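Local coordinates for protein adenine Deaminase (Enterococcus faecalis, PDB 2ICS) that is a zinc-dependent amidohydrolase-superfamily enzyme that deacetylates acetyl-(R)-mandelate in vitro, though very inefficiently, and is crystallised here with two zinc ions and adenine, at residues V61-K66 with T84-A89; Y71-E76 with I273-R278. One frame throughout, in Å; residues are numbered along the deposited sequence.

Overall arrangement
From the N terminus, strand 51-61 runs into the metal centre and ends at Val61. Contact 1 joins this end and the loop behind it to strand 83-89, its parallel neighbour, closing a short loop that holds helix 74-77. Contact 2 starts inside that loop: 71-76 leads into helix 74-77 and meets 273-278, nearly 200 residues later, just after the zinc ligand Asp272. The two contacts therefore cross along the chain. Their centres lie about 8 Å apart and they touch, with a probable hydrogen bond between His62 N and Ile273 O (3.3 Å). Together they tie the first strands of the TIM barrel to the turn that follows Asp272.

Contact 1 of 2, residues V61-K66 with T84-A89; sequences VHCFEK and TTVIDA. With ZN (zinc ion), chain B.
Val61 makes the parallel bridge to Asp88: its N donates to Ile87 O (2.9 Å) in a bent bond (133°), and its O accepts a straighter one from Ala89 N (2.7 Å). The same Val61 O also meets the CA-H of Asp88, while its CG2 methyl meets Val86 CB at 4.2 Å, the two side chains slanting across each other. Beyond Val61 the chain turns away from the strand. His62 sets its ring beside Ala89, CE1 lying 3.5 Å from Ala89 O, and NE2 binds zinc at 2.0 Å. This is the HxH motif at the end of the first barrel strand in the amidohydrolase superfamily; His60 and Asp272 bind the same zinc. The other ring nitrogen, ND1, is hydrogen-bonded to Thr91 OG1, a second-shell link that, with the zinc bond at NE2, holds the ring's rotation. Asp88 OD2 shares Thr91 OG1 and also takes the N-H of Cys63 on its anti lone pair (3.1 Å, 148°). Its CG, anti to the backbone N (chi1 174°), carries the carboxylate from the strand toward this loop. Cys63 SG packs on Val86 CG2 at 4.2 Å, and Phe64 turns its ring away to Phe100.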
# COMPACT_ATOMS: atom_id res chain seq x y z
N VAL A 61 4.30 -2.63 -2.59
CA VAL A 61 5.61 -3.06 -2.11
C VAL A 61 6.31 -3.97 -3.12
O VAL A 61 5.70 -4.46 -4.06
CB VAL A 61 5.40 -3.81 -0.77
CG1 VAL A 61 6.47 -4.83 -0.55
CG2 VAL A 61 5.32 -2.82 0.36
N HIS A 62 7.61 -4.19 -2.91
CA HIS A 62 8.40 -5.08 -3.74
C HIS A 62 9.26 -5.90 -2.78
O HIS A 62 10.30 -5.44 -2.30
CB HIS A 62 9.24 -4.27 -4.72
CG HIS A 62 8.42 -3.61 -5.78
ND1 HIS A 62 7.74 -4.30 -6.77
CD2 HIS A 62 8.08 -2.31 -5.95
CE1 HIS A 62 7.02 -3.41 -7.47
NE2 HIS A 62 7.19 -2.19 -7.02
N CYS A 63 8.79 -7.10 -2.48
CA CYS A 63 9.48 -7.96 -1.53
C CYS A 63 9.77 -9.40 -1.94
O CYS A 63 9.79 -10.29 -1.09
CB CYS A 63 8.73 -7.95 -0.20
SG CYS A 63 7.02 -8.48 -0.32
N PHE A 64 9.98 -9.64 -3.24
CA PHE A 64 10.35 -10.97 -3.71
C PHE A 64 11.87 -10.91 -3.59
O PHE A 64 12.54 -10.35 -4.46
CB PHE A 64 9.95 -11.18 -5.18
CG PHE A 64 10.37 -12.51 -5.74
CD1 PHE A 64 10.31 -12.75 -7.11
CD2 PHE A 64 10.82 -13.54 -4.90
CE1 PHE A 64 10.70 -13.99 -7.65
CE2 PHE A 64 11.21 -14.77 -5.43
CZ PHE A 64 11.15 -15.00 -6.80
N GLU A 65 12.41 -11.48 -2.51
CA GLU A 65 13.85 -11.42 -2.25
C GLU A 65 14.80 -12.00 -3.31
O GLU A 65 15.99 -11.69 -3.30
CB GLU A 65 14.17 -12.04 -0.88
CG GLU A 65 14.04 -13.56 -0.81
CD GLU A 65 14.48 -14.12 0.53
OE1 GLU A 65 13.73 -14.00 1.52
OE2 GLU A 65 15.60 -14.68 0.60
N LYS A 66 14.28 -12.81 -4.22
CA LYS A 66 15.13 -13.41 -5.25
C LYS A 66 15.21 -12.60 -6.55
O LYS A 66 15.98 -12.96 -7.44
CB LYS A 66 14.66 -14.83 -5.57
CG LYS A 66 14.90 -15.82 -4.44
CD LYS A 66 16.37 -15.89 -4.07
CE LYS A 66 16.64 -17.00 -3.06
NZ LYS A 66 16.26 -18.33 -3.61
N THR A 84 1.64 -4.99 9.32
CA THR A 84 1.21 -6.38 9.43
C THR A 84 0.97 -7.09 8.10
O THR A 84 1.12 -8.30 8.01
CB THR A 84 -0.06 -6.49 10.31
OG1 THR A 84 -1.11 -5.71 9.74
CG2 THR A 84 0.23 -5.99 11.72
N THR A 85 0.60 -6.33 7.07
CA THR A 85 0.34 -6.91 5.75
C THR A 85 0.96 -6.06 4.64
O THR A 85 0.95 -4.83 4.71
CB THR A 85 -1.19 -7.03 5.49
OG1 THR A 85 -1.77 -7.97 6.42
CG2 THR A 85 -1.46 -7.52 4.08
N VAL A 86 1.51 -6.73 3.63
CA VAL A 86 2.09 -6.02 2.49
C VAL A 86 1.63 -6.70 1.21
O VAL A 86 1.37 -7.90 1.18
CB VAL A 86 3.65 -6.02 2.50
CG1 VAL A 86 4.17 -5.21 3.68
CG2 VAL A 86 4.18 -7.45 2.54
N ILE A 87 1.51 -5.90 0.15
CA ILE A 87 1.10 -6.42 -1.13
C ILE A 87 2.18 -6.08 -2.14
O ILE A 87 2.43 -4.90 -2.41
CB ILE A 87 -0.23 -5.81 -1.60
CG1 ILE A 87 -1.29 -5.96 -0.49
CG2 ILE A 87 -0.69 -6.49 -2.88
CD1 ILE A 87 -2.66 -5.40 -0.86
N ASP A 88 2.83 -7.10 -2.67
CA ASP A 88 3.87 -6.90 -3.67
C ASP A 88 3.20 -6.45 -4.97
O ASP A 88 2.32 -7.14 -5.49
CB ASP A 88 4.65 -8.19 -3.88
CG ASP A 88 5.64 -8.08 -5.01
OD1 ASP A 88 5.22 -8.19 -6.18
OD2 ASP A 88 6.84 -7.86 -4.72
N ALA A 89 3.62 -5.30 -5.49
CA ALA A 89 3.01 -4.74 -6.70
C ALA A 89 3.48 -5.28 -8.05
O ALA A 89 4.06 -4.55 -8.86
CB ALA A 89 3.14 -3.21 -6.68
ZN ZN B . 6.54 -0.38 -7.56
O HOH W 1 6.74 1.47 -8.32

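Contact 2 of 2, residues Y71-E76 with I273-R278; sequences YDYPDE and IYIRNR
Asp72 and Arg278 form a side-on salt bridge between the loop leading into helix 74-77 and the first turn of helix 275-279, which follows the zinc ligand Asp272 in this TIM-barrel amidohydrolase. Arg278 NH2 reaches Asp72 OD1 at 2.8 Å and its NE reaches Asp72 OD2 at 2.9 Å. Both oxygens use their syn lone pairs and lie close to the guanidinium plane, although the two planar groups are turned 31° apart. Extended through chi1 and chi2, the Arg278 chain bends at chi3 (73°) and presents this edge, and Glu76 CB covers one guanidinium face, 3.7 Å above its centre. The Glu76 carboxylate stays farther off and out of the guanidinium plane, so it can add at most a charge attraction. Beside the salt bridge, Ile275 N donates to Tyr71 O (2.8 Å) in a nearly straight bond, so the loop backbone takes up an N-H of the helix's first turn. The Ile275 side chain touches two aromatics: its CG2 makes a CH-pi contact over a face of the Tyr71 ring, and its CD1 meets the edge of Tyr73 at CE1. In the outer shell, Asn277 OD1 accepts from Tyr274 N at the N-cap position, and Asn277 ND2 is hydrogen-bonded to the backbone O of the zinc ligand Asp272. Asp72 is itself steadied by its neighbour, OD1 taking the N-H of Tyr73 at 2.7 Å on the anti side, 18° out of the carboxylate plane.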
# COMPACT_ATOMS: atom_id res chain seq x y z
N TYR A 71 13.95 -5.52 -5.22
CA TYR A 71 13.58 -6.51 -4.21
C TYR A 71 13.80 -6.01 -2.78
O TYR A 71 14.34 -4.93 -2.56
CB TYR A 71 14.43 -7.78 -4.40
CG TYR A 71 15.85 -7.60 -3.89
CD1 TYR A 71 16.20 -7.98 -2.59
CD2 TYR A 71 16.82 -6.99 -4.68
CE1 TYR A 71 17.48 -7.73 -2.09
CE2 TYR A 71 18.10 -6.74 -4.19
CZ TYR A 71 18.42 -7.10 -2.89
OH TYR A 71 19.68 -6.82 -2.38
N ASP A 72 13.39 -6.84 -1.83
CA ASP A 72 13.60 -6.56 -0.41
C ASP A 72 13.17 -7.78 0.39
O ASP A 72 12.67 -8.75 -0.18
CB ASP A 72 12.81 -5.33 0.06
CG ASP A 72 13.53 -4.57 1.16
OD1 ASP A 72 14.23 -5.23 1.97
OD2 ASP A 72 13.40 -3.33 1.23
N TYR A 73 13.35 -7.72 1.70
CA TYR A 73 12.97 -8.83 2.56
C TYR A 73 11.70 -8.47 3.32
O TYR A 73 11.68 -7.51 4.09
CB TYR A 73 14.10 -9.17 3.53
CG TYR A 73 15.41 -9.42 2.82
CD1 TYR A 73 16.26 -8.37 2.50
CD2 TYR A 73 15.77 -10.71 2.42
CE1 TYR A 73 17.44 -8.59 1.78
CE2 TYR A 73 16.95 -10.94 1.70
CZ TYR A 73 17.77 -9.87 1.38
OH TYR A 73 18.91 -10.07 0.66
N PRO A 74 10.62 -9.24 3.09
CA PRO A 74 9.31 -9.06 3.70
C PRO A 74 9.27 -8.51 5.13
O PRO A 74 8.62 -7.50 5.40
CB PRO A 74 8.70 -10.45 3.60
CG PRO A 74 9.21 -10.90 2.27
CD PRO A 74 10.67 -10.50 2.33
N ASP A 75 9.97 -9.16 6.05
CA ASP A 75 9.92 -8.70 7.42
C ASP A 75 10.67 -7.40 7.70
O ASP A 75 10.44 -6.78 8.74
CB ASP A 75 10.36 -9.81 8.37
CG ASP A 75 9.45 -11.03 8.29
OD1 ASP A 75 8.24 -10.86 8.00
OD2 ASP A 75 9.93 -12.15 8.53
N GLU A 76 11.54 -6.97 6.80
CA GLU A 76 12.26 -5.71 7.00
C GLU A 76 11.36 -4.52 6.64
O GLU A 76 11.58 -3.41 7.12
CB GLU A 76 13.53 -5.63 6.14
CG GLU A 76 14.63 -6.60 6.54
CD GLU A 76 15.00 -6.49 8.01
OE1 GLU A 76 15.31 -5.37 8.47
OE2 GLU A 76 14.98 -7.53 8.70
N ILE A 273 8.22 0.73 -1.79
CA ILE A 273 9.51 0.50 -1.18
C ILE A 273 10.22 -0.76 -1.66
O ILE A 273 9.58 -1.75 -2.04
CB ILE A 273 9.33 0.40 0.35
CG1 ILE A 273 10.67 0.42 1.07
CG2 ILE A 273 8.58 -0.90 0.70
CD1 ILE A 273 10.53 0.48 2.58
N TYR A 274 11.54 -0.71 -1.67
CA TYR A 274 12.37 -1.85 -2.02
C TYR A 274 13.69 -1.52 -1.33
O TYR A 274 13.91 -0.37 -0.94
CB TYR A 274 12.49 -2.06 -3.54
CG TYR A 274 13.40 -1.15 -4.31
CD1 TYR A 274 14.62 -1.61 -4.80
CD2 TYR A 274 13.02 0.16 -4.62
CE1 TYR A 274 15.44 -0.80 -5.58
CE2 TYR A 274 13.83 0.97 -5.40
CZ TYR A 274 15.03 0.49 -5.88
OH TYR A 274 15.83 1.30 -6.66
N ILE A 275 14.55 -2.52 -1.14
CA ILE A 275 15.78 -2.31 -0.39
C ILE A 275 16.56 -1.01 -0.62
O ILE A 275 17.00 -0.39 0.34
CB ILE A 275 16.73 -3.53 -0.54
CG1 ILE A 275 17.78 -3.50 0.58
CG2 ILE A 275 17.41 -3.53 -1.91
CD1 ILE A 275 18.44 -4.85 0.84
N ARG A 276 16.71 -0.59 -1.87
CA ARG A 276 17.46 0.62 -2.16
C ARG A 276 16.87 1.92 -1.63
O ARG A 276 17.58 2.70 -0.99
CB ARG A 276 17.71 0.75 -3.67
CG ARG A 276 18.58 -0.38 -4.24
CD ARG A 276 18.83 -0.23 -5.74
NE ARG A 276 19.57 0.99 -6.06
CZ ARG A 276 20.00 1.30 -7.28
NH1 ARG A 276 19.76 0.49 -8.31
NH2 ARG A 276 20.67 2.43 -7.48
N ASN A 277 15.58 2.18 -1.88
CA ASN A 277 15.01 3.42 -1.36
C ASN A 277 14.68 3.32 0.13
O ASN A 277 14.40 4.33 0.77
CB ASN A 277 13.78 3.89 -2.17
CG ASN A 277 12.65 2.89 -2.17
OD1 ASN A 277 12.33 2.28 -1.16
ND2 ASN A 277 12.01 2.74 -3.33
N ARG A 278 14.72 2.11 0.68
CA ARG A 278 14.47 1.92 2.11
C ARG A 278 15.74 2.23 2.89
O ARG A 278 15.71 2.93 3.90
CB ARG A 278 14.04 0.48 2.42
CG ARG A 278 14.26 0.12 3.90
CD ARG A 278 13.61 -1.20 4.31
NE ARG A 278 14.29 -2.38 3.80
CZ ARG A 278 15.43 -2.87 4.27
NH1 ARG A 278 16.05 -2.27 5.29
NH2 ARG A 278 15.96 -3.96 3.73